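Eukaryotic peptide chain release factor GTP-binding subunit (Schizosaccharomyces pombe, PDB 1R5B) is a GTP-binding translation factor of the elongation factor Tu type, built from a P-loop GTPase domain joined to beta-rich domains. Local coordinates at residues A[119-124]-A[264-269]; A[220-223]-A[227-230]; A[280-285]-A[334-339]; A[316-319]-A[325-328]. One frame throughout, in Å; residues are numbered along the deposited sequence.

Interaction 1. Residues A[119-124]-A[264-269]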
loop_
_atom_site.group_PDB
_atom_site.type_symbol
_atom_site.label_atom_id
_atom_site.label_comp_id
_atom_site.label_asym_id
_atom_site.label_seq_id
_atom_site.Cartn_x
_atom_site.Cartn_y
_atom_site.Cartn_z
ATOM N N GLU A 119 7.547 5.412 -7.367
ATOM C CA GLU A 119 6.561 5.547 -8.442
ATOM C C GLU A 119 5.140 5.572 -7.881
ATOM O O GLU A 119 4.339 6.409 -8.276
ATOM C CB GLU A 119 6.714 4.420 -9.472
ATOM C CG GLU A 119 5.936 4.620 -10.771
ATOM C CD GLU A 119 5.848 3.361 -11.638
ATOM O OE1 GLU A 119 5.173 3.393 -12.699
ATOM O OE2 GLU A 119 6.458 2.333 -11.269
ATOM N N HIS A 120 4.838 4.681 -6.935
ATOM C CA HIS A 120 3.476 4.543 -6.429
ATOM C C HIS A 120 3.231 5.124 -5.039
ATOM O O HIS A 120 2.079 5.214 -4.625
ATOM C CB HIS A 120 3.074 3.069 -6.417
ATOM C CG HIS A 120 3.220 2.391 -7.742
ATOM N ND1 HIS A 120 2.419 2.691 -8.827
ATOM C CD2 HIS A 120 4.059 1.413 -8.155
ATOM C CE1 HIS A 120 2.772 1.935 -9.852
ATOM N NE2 HIS A 120 3.760 1.146 -9.468
ATOM N N ARG A 121 4.280 5.507 -4.310
ATOM C CA ARG A 121 4.115 5.860 -2.893
ATOM C C ARG A 121 4.855 7.107 -2.430
ATOM O O ARG A 121 5.913 7.445 -2.957
ATOM C CB ARG A 121 4.566 4.694 -2.017
ATOM C CG ARG A 121 3.619 3.522 -2.029
ATOM C CD ARG A 121 4.128 2.279 -1.294
ATOM N NE ARG A 121 3.101 1.252 -1.267
ATOM C CZ ARG A 121 3.283 -0.008 -0.900
ATOM N NH1 ARG A 121 4.470 -0.453 -0.495
ATOM N NH2 ARG A 121 2.247 -0.829 -0.933
ATOM N N ARG A 122 4.292 7.774 -1.419
ATOM C CA ARG A 122 4.990 8.832 -0.683
ATOM C C ARG A 122 5.283 8.415 0.750
ATOM O O ARG A 122 4.349 8.244 1.542
ATOM C CB ARG A 122 4.160 10.108 -0.629
ATOM C CG ARG A 122 4.792 11.173 0.275
ATOM C CD ARG A 122 4.036 12.458 0.361
ATOM N NE ARG A 122 4.018 13.141 -0.924
ATOM C CZ ARG A 122 3.588 14.386 -1.095
ATOM N NH1 ARG A 122 3.137 15.099 -0.059
ATOM N NH2 ARG A 122 3.608 14.931 -2.306
ATOM N N PHE A 123 6.567 8.323 1.093
ATOM C CA PHE A 123 6.993 7.856 2.407
ATOM C C PHE A 123 7.344 9.002 3.339
ATOM O O PHE A 123 8.328 9.702 3.130
ATOM C CB PHE A 123 8.195 6.939 2.279
ATOM C CG PHE A 123 7.941 5.743 1.433
ATOM C CD1 PHE A 123 8.055 5.819 0.063
ATOM C CD2 PHE A 123 7.590 4.543 2.000
ATOM C CE1 PHE A 123 7.824 4.731 -0.717
ATOM C CE2 PHE A 123 7.355 3.440 1.214
ATOM C CZ PHE A 123 7.470 3.537 -0.150
ATOM N N SER A 124 6.541 9.179 4.376
ATOM C CA SER A 124 6.829 10.138 5.425
ATOM C C SER A 124 7.791 9.520 6.444
ATOM O O SER A 124 7.499 8.471 7.013
ATOM C CB SER A 124 5.513 10.558 6.083
ATOM O OG SER A 124 5.740 11.279 7.272
ATOM N N THR A 264 3.979 -5.147 0.336
ATOM C CA THR A 264 2.588 -5.375 0.588
ATOM C C THR A 264 2.259 -5.279 2.098
ATOM O O THR A 264 1.178 -4.844 2.474
ATOM C CB THR A 264 2.290 -6.726 -0.026
ATOM O OG1 THR A 264 1.086 -6.643 -0.764
ATOM C CG2 THR A 264 2.102 -7.776 0.972
ATOM N N HIS A 265 3.206 -5.641 2.952
ATOM C CA HIS A 265 2.978 -5.611 4.390
ATOM C C HIS A 265 3.219 -4.209 4.952
ATOM O O HIS A 265 4.336 -3.876 5.274
ATOM C CB HIS A 265 3.900 -6.620 5.061
ATOM C CG HIS A 265 3.529 -6.955 6.466
ATOM N ND1 HIS A 265 3.605 -6.044 7.501
ATOM C CD2 HIS A 265 3.107 -8.115 7.014
ATOM C CE1 HIS A 265 3.239 -6.639 8.626
ATOM N NE2 HIS A 265 2.931 -7.893 8.356
ATOM N N LEU A 266 2.164 -3.390 5.013
ATOM C CA LEU A 266 2.197 -2.096 5.689
ATOM C C LEU A 266 1.359 -2.191 6.981
ATOM O O LEU A 266 0.153 -2.444 6.931
ATOM C CB LEU A 266 1.636 -1.001 4.771
ATOM C CG LEU A 266 2.213 -0.852 3.354
ATOM C CD1 LEU A 266 1.636 0.347 2.663
ATOM C CD2 LEU A 266 3.670 -0.724 3.360
ATOM N N GLU A 267 1.988 -1.977 8.128
ATOM C CA GLU A 267 1.346 -2.263 9.419
ATOM C C GLU A 267 -0.010 -1.617 9.655
ATOM O O GLU A 267 -0.890 -2.283 10.143
ATOM C CB GLU A 267 2.242 -1.896 10.590
ATOM C CG GLU A 267 3.555 -2.649 10.665
ATOM C CD GLU A 267 3.401 -4.160 10.814
ATOM O OE1 GLU A 267 2.335 -4.654 11.243
ATOM O OE2 GLU A 267 4.390 -4.845 10.490
ATOM N N ARG A 268 -0.188 -0.334 9.340
ATOM C CA ARG A 268 -1.486 0.295 9.562
ATOM C C ARG A 268 -2.579 -0.401 8.759
ATOM O O ARG A 268 -3.679 -0.616 9.263
ATOM C CB ARG A 268 -1.473 1.789 9.223
ATOM C CG ARG A 268 -0.633 2.628 10.185
ATOM C CD ARG A 268 -0.603 4.118 9.884
ATOM N NE ARG A 268 -0.146 4.394 8.522
ATOM C CZ ARG A 268 -0.357 5.531 7.875
ATOM N NH1 ARG A 268 -1.009 6.525 8.449
ATOM N NH2 ARG A 268 0.087 5.674 6.634
ATOM N N LYS A 269 -2.260 -0.740 7.511
ATOM C CA LYS A 269 -3.195 -1.401 6.590
ATOM C C LYS A 269 -3.456 -2.848 7.035
ATOM O O LYS A 269 -4.584 -3.304 6.983
ATOM C CB LYS A 269 -2.633 -1.390 5.163
ATOM C CG LYS A 269 -3.641 -1.385 4.059
ATOM C CD LYS A 269 -2.975 -1.537 2.677
ATOM C CE LYS A 269 -2.436 -0.231 2.115
ATOM N NZ LYS A 269 -1.490 -0.477 0.952
#
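Strand 121-124 of the P-loop domain packs against the N-terminal end of the short helix 267-269, with R121 on the strand and L266 at the helix's N-cap position carrying the contact. The two side chains come from opposite directions. R121 is extended from CG to NE (chi2 173°, chi3 175°), which carries its guanidinium well clear of the strand to meet both branches of the leucine. CD1 of L266 stands over one face of that flat group, offset toward the rim, at 3.8 Å from R121 NH2 and 3.9 Å from R121 CZ. The second methyl takes the neighbouring nitrogen, with L266 CD2 lying 3.9 Å from R121 NH1. Strand 121-125 belongs to the six-stranded mixed sheet of the GTPase fold, between strands 115-117 and 42-50, while residues 264-269 form part of the passage from helix 256-262 toward the beta-rich domain. The position and rotation of the guanidinium are fixed largely from outside the pair: R121 NE forms a salt bridge to E42, and R121 NH1 is hydrogen-bonded to the carbonyl oxygens of L260 and M263. K269 approaches obliquely, its NZ 4.2 Å from R121 NH2. It is salt-bridged to the other carboxylate oxygen of E42, so the one carboxylate of E42 receives both cations and probably offsets their closeness.

Interaction 2. Residues A[220-223]-A[227-230]; sequences YNSK and KYMP
Between Y220 and K223 the chain makes one direct side-chain contact with strand 227-230, that of S222 with Y228. Two residues before the serine, the hydroxyl of Y220 is hydrogen-bonded to the backbone oxygen of I181, and its ring lies against R177 in a cation-pi contact. S222 follows, at the start of a weakly bonded helix, and its CA lies 7.6 Å from the CA of K227, too far for the backbones to pair. The side chains close the gap. Y228 OH donates a hydrogen bond to S222 OG over 2.7 Å, and the serine oxygen sits at the edge of the ring, near its plane, with S222 OG 3.5 Å from Y228 CE1. The tyrosine has its CG beside the backbone N (chi1 -64°), which lets the far end of the ring reach the serine. S222 OG has a further, weak hydrogen bond to S211 OG of helix 200-218, whose Y203 and V207 the Y228 side chain also touches. Helix 200-218, followed by the short helix at 222-225, connects strand 184-189 to the neighbouring parallel strand 226-230, the outermost of the sheet, and the serine-tyrosine bond ties the return of this beta-alpha-beta crossover, the repeating unit of P-loop domains, to its final strand.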
loop_
_atom_site.group_PDB
_atom_site.type_symbol
_atom_site.label_atom_id
_atom_site.label_comp_id
_atom_site.label_asym_id
_atom_site.label_seq_id
_atom_site.Cartn_x
_atom_site.Cartn_y
_atom_site.Cartn_z
ATOM N N TYR A 220 11.416 -12.621 15.753
ATOM C CA TYR A 220 11.292 -12.576 14.290
ATOM C C TYR A 220 11.686 -13.909 13.653
ATOM O O TYR A 220 12.805 -14.366 13.828
ATOM C CB TYR A 220 12.148 -11.459 13.686
ATOM C CG TYR A 220 11.690 -10.079 14.049
ATOM C CD1 TYR A 220 12.356 -9.332 15.007
ATOM C CD2 TYR A 220 10.567 -9.518 13.442
ATOM C CE1 TYR A 220 11.913 -8.051 15.354
ATOM C CE2 TYR A 220 10.121 -8.235 13.772
ATOM C CZ TYR A 220 10.796 -7.506 14.726
ATOM O OH TYR A 220 10.363 -6.241 15.058
ATOM N N ASN A 221 10.744 -14.529 12.945
ATOM C CA ASN A 221 11.009 -15.702 12.104
ATOM C C ASN A 221 11.462 -15.185 10.741
ATOM O O ASN A 221 10.703 -14.498 10.053
ATOM C CB ASN A 221 9.734 -16.557 11.979
ATOM C CG ASN A 221 9.854 -17.682 10.954
ATOM O OD1 ASN A 221 9.594 -18.845 11.270
ATOM N ND2 ASN A 221 10.217 -17.344 9.722
ATOM N N SER A 222 12.685 -15.509 10.343
ATOM C CA SER A 222 13.314 -14.796 9.219
ATOM C C SER A 222 12.744 -15.199 7.855
ATOM O O SER A 222 12.681 -14.373 6.937
ATOM C CB SER A 222 14.853 -14.936 9.231
ATOM O OG SER A 222 15.469 -13.780 9.772
ATOM N N LYS A 223 12.309 -16.446 7.742
ATOM C CA LYS A 223 11.741 -16.953 6.498
ATOM C C LYS A 223 10.484 -16.186 6.066
ATOM O O LYS A 223 10.297 -15.961 4.870
ATOM C CB LYS A 223 11.438 -18.455 6.615
ATOM C CG LYS A 223 11.130 -19.151 5.267
ATOM C CD LYS A 223 12.295 -20.034 4.769
ATOM C CE LYS A 223 11.876 -20.946 3.614
ATOM N NZ LYS A 223 12.708 -22.194 3.564
ATOM N N LYS A 227 12.910 -9.189 5.592
ATOM C CA LYS A 227 13.515 -9.034 4.271
ATOM C C LYS A 227 14.913 -8.476 4.477
ATOM O O LYS A 227 15.063 -7.416 5.089
ATOM C CB LYS A 227 12.703 -8.052 3.401
ATOM C CG LYS A 227 13.225 -7.863 1.955
ATOM C CD LYS A 227 13.276 -9.198 1.234
ATOM C CE LYS A 227 13.364 -9.072 -0.265
ATOM N NZ LYS A 227 14.731 -8.790 -0.670
ATOM N N TYR A 228 15.922 -9.168 3.964
ATOM C CA TYR A 228 17.305 -8.672 4.001
ATOM C C TYR A 228 17.677 -8.090 2.639
ATOM O O TYR A 228 17.272 -8.623 1.594
ATOM C CB TYR A 228 18.272 -9.799 4.369
ATOM C CG TYR A 228 18.039 -10.339 5.754
ATOM C CD1 TYR A 228 17.244 -11.464 5.955
ATOM C CD2 TYR A 228 18.588 -9.710 6.868
ATOM C CE1 TYR A 228 17.009 -11.950 7.231
ATOM C CE2 TYR A 228 18.358 -10.193 8.153
ATOM C CZ TYR A 228 17.568 -11.308 8.322
ATOM O OH TYR A 228 17.341 -11.796 9.576
ATOM N N MET A 229 18.445 -6.999 2.651
ATOM C CA MET A 229 18.904 -6.359 1.417
ATOM C C MET A 229 20.243 -5.675 1.602
ATOM O O MET A 229 20.416 -4.911 2.549
ATOM C CB MET A 229 17.903 -5.315 0.955
ATOM C CG MET A 229 17.210 -5.727 -0.317
ATOM S SD MET A 229 16.009 -4.573 -0.853
ATOM C CE MET A 229 15.050 -4.435 0.522
ATOM N N PRO A 230 21.182 -5.934 0.696
ATOM C CA PRO A 230 22.468 -5.250 0.730
ATOM C C PRO A 230 22.311 -3.897 0.071
ATOM O O PRO A 230 21.584 -3.784 -0.927
ATOM C CB PRO A 230 23.362 -6.162 -0.096
ATOM C CG PRO A 230 22.444 -6.768 -1.088
ATOM C CD PRO A 230 21.108 -6.882 -0.428
#

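Interaction 3. Residues A[280-285]-A[334-339]; sequences SKYKDL and QVRLRV
Y282 turns its ring toward R336 through a chi1 of 49°, which places CG between the backbone N and the carbonyl carbon, whereas R338 reaches L285 by folding over at chi3 (-64°) after an extended start. These side chains belong to an antiparallel beta domain in which strand 287-292 lies between strands 275-283 and 334-340, so Y282 and R336 meet across a middle strand, while R338 meets the turn at D284 and L285 that leads into it. Y282 OH touches the aliphatic part of R336, 3.6 Å from R336 CG and 4.0 Å from R336 CD, with the ring and guanidinium planes at right angles. The charged end of R336 is left to D323, its salt-bridge partner. Further along, D284 and R338 run nearly perpendicular: D284 CB is 3.8 Å from R338 NH2, but D284 OD1 stays 4.3 Å from R338 NH2, too far for a salt bridge, so any attraction there is probably modest on this exposed side of the domain. R338 NH1 is hydrogen-bonded to Y319 OH on the adjoining strand, which helps to fix the group's rotation. The remaining link is a weak hydrogen bond from R338 NE to L285 O, 2.9 Å long but bent to 117° at the hydrogen.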
loop_
_atom_site.group_PDB
_atom_site.type_symbol
_atom_site.label_atom_id
_atom_site.label_comp_id
_atom_site.label_asym_id
_atom_site.label_seq_id
_atom_site.Cartn_x
_atom_site.Cartn_y
_atom_site.Cartn_z
ATOM N N SER A 280 -14.978 -12.737 -7.787
ATOM C CA SER A 280 -15.658 -13.890 -8.367
ATOM C C SER A 280 -16.457 -14.687 -7.368
ATOM O O SER A 280 -16.279 -14.548 -6.165
ATOM C CB SER A 280 -14.658 -14.821 -9.037
ATOM O OG SER A 280 -13.900 -14.107 -9.983
ATOM N N LYS A 281 -17.342 -15.524 -7.900
ATOM C CA LYS A 281 -18.133 -16.439 -7.099
ATOM C C LYS A 281 -18.348 -17.709 -7.902
ATOM O O LYS A 281 -19.002 -17.677 -8.936
ATOM C CB LYS A 281 -19.482 -15.809 -6.732
ATOM C CG LYS A 281 -20.369 -16.699 -5.857
ATOM C CD LYS A 281 -21.692 -16.030 -5.496
ATOM C CE LYS A 281 -22.530 -16.910 -4.560
ATOM N NZ LYS A 281 -23.993 -16.650 -4.689
ATOM N N TYR A 282 -17.777 -18.817 -7.445
ATOM C CA TYR A 282 -18.028 -20.115 -8.061
ATOM C C TYR A 282 -18.229 -21.190 -6.989
ATOM O O TYR A 282 -18.361 -20.872 -5.809
ATOM C CB TYR A 282 -16.920 -20.478 -9.073
ATOM C CG TYR A 282 -15.482 -20.338 -8.594
ATOM C CD1 TYR A 282 -14.740 -21.455 -8.202
ATOM C CD2 TYR A 282 -14.846 -19.094 -8.573
ATOM C CE1 TYR A 282 -13.404 -21.330 -7.774
ATOM C CE2 TYR A 282 -13.513 -18.960 -8.150
ATOM C CZ TYR A 282 -12.802 -20.080 -7.756
ATOM O OH TYR A 282 -11.497 -19.945 -7.343
ATOM N N LYS A 283 -18.305 -22.446 -7.416
ATOM C CA LYS A 283 -18.491 -23.587 -6.525
ATOM C C LYS A 283 -17.358 -24.580 -6.755
ATOM O O LYS A 283 -17.197 -25.082 -7.867
ATOM C CB LYS A 283 -19.828 -24.289 -6.831
ATOM C CG LYS A 283 -21.060 -23.654 -6.173
ATOM C CD LYS A 283 -21.731 -24.571 -5.133
ATOM C CE LYS A 283 -21.769 -23.930 -3.748
ATOM N NZ LYS A 283 -22.756 -22.818 -3.642
ATOM N N ASP A 284 -16.572 -24.852 -5.717
ATOM C CA ASP A 284 -15.594 -25.931 -5.764
ATOM C C ASP A 284 -16.138 -27.108 -4.967
ATOM O O ASP A 284 -16.369 -28.191 -5.514
ATOM C CB ASP A 284 -14.240 -25.469 -5.215
ATOM C CG ASP A 284 -13.088 -26.327 -5.708
ATOM O OD1 ASP A 284 -13.208 -27.568 -5.692
ATOM O OD2 ASP A 284 -12.021 -25.845 -6.132
ATOM N N LEU A 285 -16.347 -26.888 -3.675
ATOM C CA LEU A 285 -16.939 -27.894 -2.797
ATOM C C LEU A 285 -17.471 -27.106 -1.623
ATOM O O LEU A 285 -16.932 -27.151 -0.516
ATOM C CB LEU A 285 -15.901 -28.946 -2.372
ATOM C CG LEU A 285 -16.420 -30.208 -1.667
ATOM C CD1 LEU A 285 -16.965 -31.238 -2.671
ATOM C CD2 LEU A 285 -15.320 -30.836 -0.809
ATOM N N GLN A 334 -4.037 -11.821 -3.270
ATOM C CA GLN A 334 -5.168 -12.324 -4.033
ATOM C C GLN A 334 -5.494 -13.699 -3.494
ATOM O O GLN A 334 -4.677 -14.605 -3.550
ATOM C CB GLN A 334 -4.850 -12.393 -5.533
ATOM C CG GLN A 334 -5.915 -11.691 -6.425
ATOM C CD GLN A 334 -5.453 -10.332 -6.951
ATOM O OE1 GLN A 334 -4.255 -10.048 -6.986
ATOM N NE2 GLN A 334 -6.398 -9.507 -7.382
ATOM N N VAL A 335 -6.701 -13.842 -2.961
ATOM C CA VAL A 335 -7.106 -15.068 -2.292
ATOM C C VAL A 335 -8.389 -15.642 -2.857
ATOM O O VAL A 335 -9.143 -14.962 -3.544
ATOM C CB VAL A 335 -7.291 -14.838 -0.780
ATOM C CG1 VAL A 335 -5.947 -14.503 -0.136
ATOM C CG2 VAL A 335 -8.329 -13.739 -0.503
ATOM N N ARG A 336 -8.605 -16.916 -2.551
ATOM C CA ARG A 336 -9.833 -17.634 -2.872
ATOM C C ARG A 336 -10.318 -18.278 -1.577
ATOM O O ARG A 336 -9.614 -19.100 -0.980
ATOM C CB ARG A 336 -9.574 -18.692 -3.937
ATOM C CG ARG A 336 -9.215 -18.100 -5.287
ATOM C CD ARG A 336 -7.966 -18.700 -5.920
ATOM N NE ARG A 336 -7.539 -17.954 -7.108
ATOM C CZ ARG A 336 -7.180 -18.502 -8.275
ATOM N NH1 ARG A 336 -7.179 -19.820 -8.447
ATOM N NH2 ARG A 336 -6.809 -17.721 -9.286
ATOM N N LEU A 337 -11.510 -17.879 -1.146
ATOM C CA LEU A 337 -12.018 -18.217 0.165
ATOM C C LEU A 337 -13.232 -19.119 0.060
ATOM O O LEU A 337 -14.254 -18.714 -0.491
ATOM C CB LEU A 337 -12.432 -16.940 0.878
ATOM C CG LEU A 337 -11.422 -15.787 0.931
ATOM C CD1 LEU A 337 -12.004 -14.674 1.760
ATOM C CD2 LEU A 337 -10.082 -16.234 1.510
ATOM N N ARG A 338 -13.144 -20.341 0.571
ATOM C CA ARG A 338 -14.358 -21.114 0.777
ATOM C C ARG A 338 -15.097 -20.529 1.972
ATOM O O ARG A 338 -14.484 -20.200 2.984
ATOM C CB ARG A 338 -14.080 -22.600 1.006
ATOM C CG ARG A 338 -15.367 -23.414 1.143
ATOM C CD ARG A 338 -15.192 -24.921 1.128
ATOM N NE ARG A 338 -14.673 -25.396 -0.152
ATOM C CZ ARG A 338 -13.393 -25.625 -0.424
ATOM N NH1 ARG A 338 -12.450 -25.420 0.483
ATOM N NH2 ARG A 338 -13.050 -26.067 -1.626
ATOM N N VAL A 339 -16.412 -20.402 1.844
ATOM C CA VAL A 339 -17.245 -19.834 2.900
ATOM C C VAL A 339 -18.440 -20.722 3.211
ATOM O O VAL A 339 -18.863 -21.515 2.388
ATOM C CB VAL A 339 -17.734 -18.402 2.554
ATOM C CG1 VAL A 339 -16.550 -17.479 2.357
ATOM C CG2 VAL A 339 -18.628 -18.390 1.319
#

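Interaction 4. Residues A[316-319]-A[325-328]; sequences TAIY and EISS
Two pairs of side chains, on the two faces of a beta hairpin, meet in different ways where strand 311-319 turns back into strand 325-330. On one face I318 and I326 lie crosswise, I318 CG2 touching I326 CG1 at 3.7 Å; the chi1 of I326, 59°, sets that CG1 between its backbone N and carbonyl carbon. The end of I318 continues along the partner strand, its CD1 4.0 Å from S328 CA. On the other face Y319 and E325 lie obliquely, ring and carboxylate planes 32° apart, and Y319 CE2 is 3.9 Å from E325 CB. The hydroxyl of Y319 is hydrogen-bonded to R338. E325 then bends so that OE1 comes 3.2 Å from A317 CB, while K300 offers OE2 a long, weak ion pair. Between the faces, I326 N donates to I318 O over 3.1 Å, and E325 CA adds a C-H...O contact to the same oxygen. A water accepts from I318 N and gives its own hydrogen to I326 O at 2.6 Å. The strands therefore share one direct backbone bond here, the water replaces the second bond of the same I318-I326 pair, and the packing of I318 on I326 and of Y319 along E325 adds to both.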
loop_
_atom_site.group_PDB
_atom_site.type_symbol
_atom_site.label_atom_id
_atom_site.label_comp_id
_atom_site.label_asym_id
_atom_site.label_seq_id
_atom_site.Cartn_x
_atom_site.Cartn_y
_atom_site.Cartn_z
ATOM N N THR A 316 -13.951 -20.929 5.853
ATOM C CA THR A 316 -13.442 -22.247 6.264
ATOM C C THR A 316 -12.121 -22.645 5.602
ATOM O O THR A 316 -11.481 -23.617 6.023
ATOM C CB THR A 316 -14.493 -23.358 5.995
ATOM O OG1 THR A 316 -14.796 -23.428 4.596
ATOM C CG2 THR A 316 -15.826 -23.028 6.658
ATOM N N ALA A 317 -11.723 -21.918 4.563
ATOM C CA ALA A 317 -10.446 -22.183 3.910
ATOM C C ALA A 317 -9.980 -21.018 3.049
ATOM O O ALA A 317 -10.795 -20.293 2.500
ATOM C CB ALA A 317 -10.530 -23.458 3.073
ATOM N N ILE A 318 -8.662 -20.874 2.938
ATOM C CA ILE A 318 -8.021 -19.845 2.131
ATOM C C ILE A 318 -7.052 -20.494 1.142
ATOM O O ILE A 318 -6.338 -21.425 1.496
ATOM C CB ILE A 318 -7.237 -18.869 3.046
ATOM C CG1 ILE A 318 -8.135 -18.342 4.174
ATOM C CG2 ILE A 318 -6.657 -17.710 2.235
ATOM C CD1 ILE A 318 -7.388 -17.547 5.219
ATOM N N TYR A 319 -7.019 -19.977 -0.083
ATOM C CA TYR A 319 -6.116 -20.471 -1.127
ATOM C C TYR A 319 -5.492 -19.297 -1.882
ATOM O O TYR A 319 -6.146 -18.282 -2.109
ATOM C CB TYR A 319 -6.865 -21.358 -2.131
ATOM C CG TYR A 319 -7.546 -22.579 -1.545
ATOM C CD1 TYR A 319 -8.876 -22.531 -1.128
ATOM C CD2 TYR A 319 -6.873 -23.795 -1.442
ATOM C CE1 TYR A 319 -9.513 -23.664 -0.608
ATOM C CE2 TYR A 319 -7.500 -24.932 -0.922
ATOM C CZ TYR A 319 -8.816 -24.859 -0.509
ATOM O OH TYR A 319 -9.423 -25.974 0.012
ATOM N N GLU A 325 -3.604 -24.473 0.045
ATOM C CA GLU A 325 -4.223 -24.000 1.271
ATOM C C GLU A 325 -3.194 -23.319 2.167
ATOM O O GLU A 325 -2.167 -23.905 2.519
ATOM C CB GLU A 325 -4.906 -25.134 2.035
ATOM C CG GLU A 325 -5.383 -24.716 3.421
ATOM C CD GLU A 325 -6.688 -25.365 3.814
ATOM O OE1 GLU A 325 -7.735 -24.907 3.332
ATOM O OE2 GLU A 325 -6.670 -26.327 4.605
ATOM N N ILE A 326 -3.495 -22.077 2.528
ATOM C CA ILE A 326 -2.702 -21.306 3.483
ATOM C C ILE A 326 -3.577 -20.933 4.684
ATOM O O ILE A 326 -4.797 -20.842 4.576
ATOM C CB ILE A 326 -2.120 -20.042 2.804
ATOM C CG1 ILE A 326 -3.251 -19.151 2.258
ATOM C CG2 ILE A 326 -1.141 -20.453 1.692
ATOM C CD1 ILE A 326 -2.784 -17.866 1.620
ATOM N N SER A 327 -2.942 -20.722 5.827
ATOM C CA SER A 327 -3.663 -20.509 7.077
ATOM C C SER A 327 -4.045 -19.038 7.324
ATOM O O SER A 327 -4.887 -18.760 8.168
ATOM C CB SER A 327 -2.824 -21.030 8.238
ATOM O OG SER A 327 -1.564 -20.387 8.254
ATOM N N SER A 328 -3.433 -18.104 6.599
ATOM C CA SER A 328 -3.791 -16.685 6.714
ATOM C C SER A 328 -3.303 -15.844 5.534
ATOM O O SER A 328 -2.442 -16.268 4.776
ATOM C CB SER A 328 -3.255 -16.088 8.029
ATOM O OG SER A 328 -1.873 -15.783 7.935
HETATM O O HOH W 1 -6.986 -22.143 5.058
#

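How the interactions relate
Interactions 3 and 4 are the pair in direct touch, their centres 11 Å apart in one antiparallel sheet. Strand 334-340 lies beside strand 311-319, and probable hydrogen bonds join R336 N to Y319 O (2.8 Å) and R338 O to T316 N (3.0 Å), while L337 CD2 packs on I318 CG2. Interactions 1 and 2 share the mixed sheet of the GTPase domain, with centres about 18 Å apart and nearest atoms about 7 Å. Interaction 1 is the nearer of the two to the beta domain: helix 267-270 is followed by strand 275-283, and the nearest atoms of interactions 1 and 3 are about 8 Å apart. Interaction 2 is more distant, its centre about 32 Å from that of interaction 3.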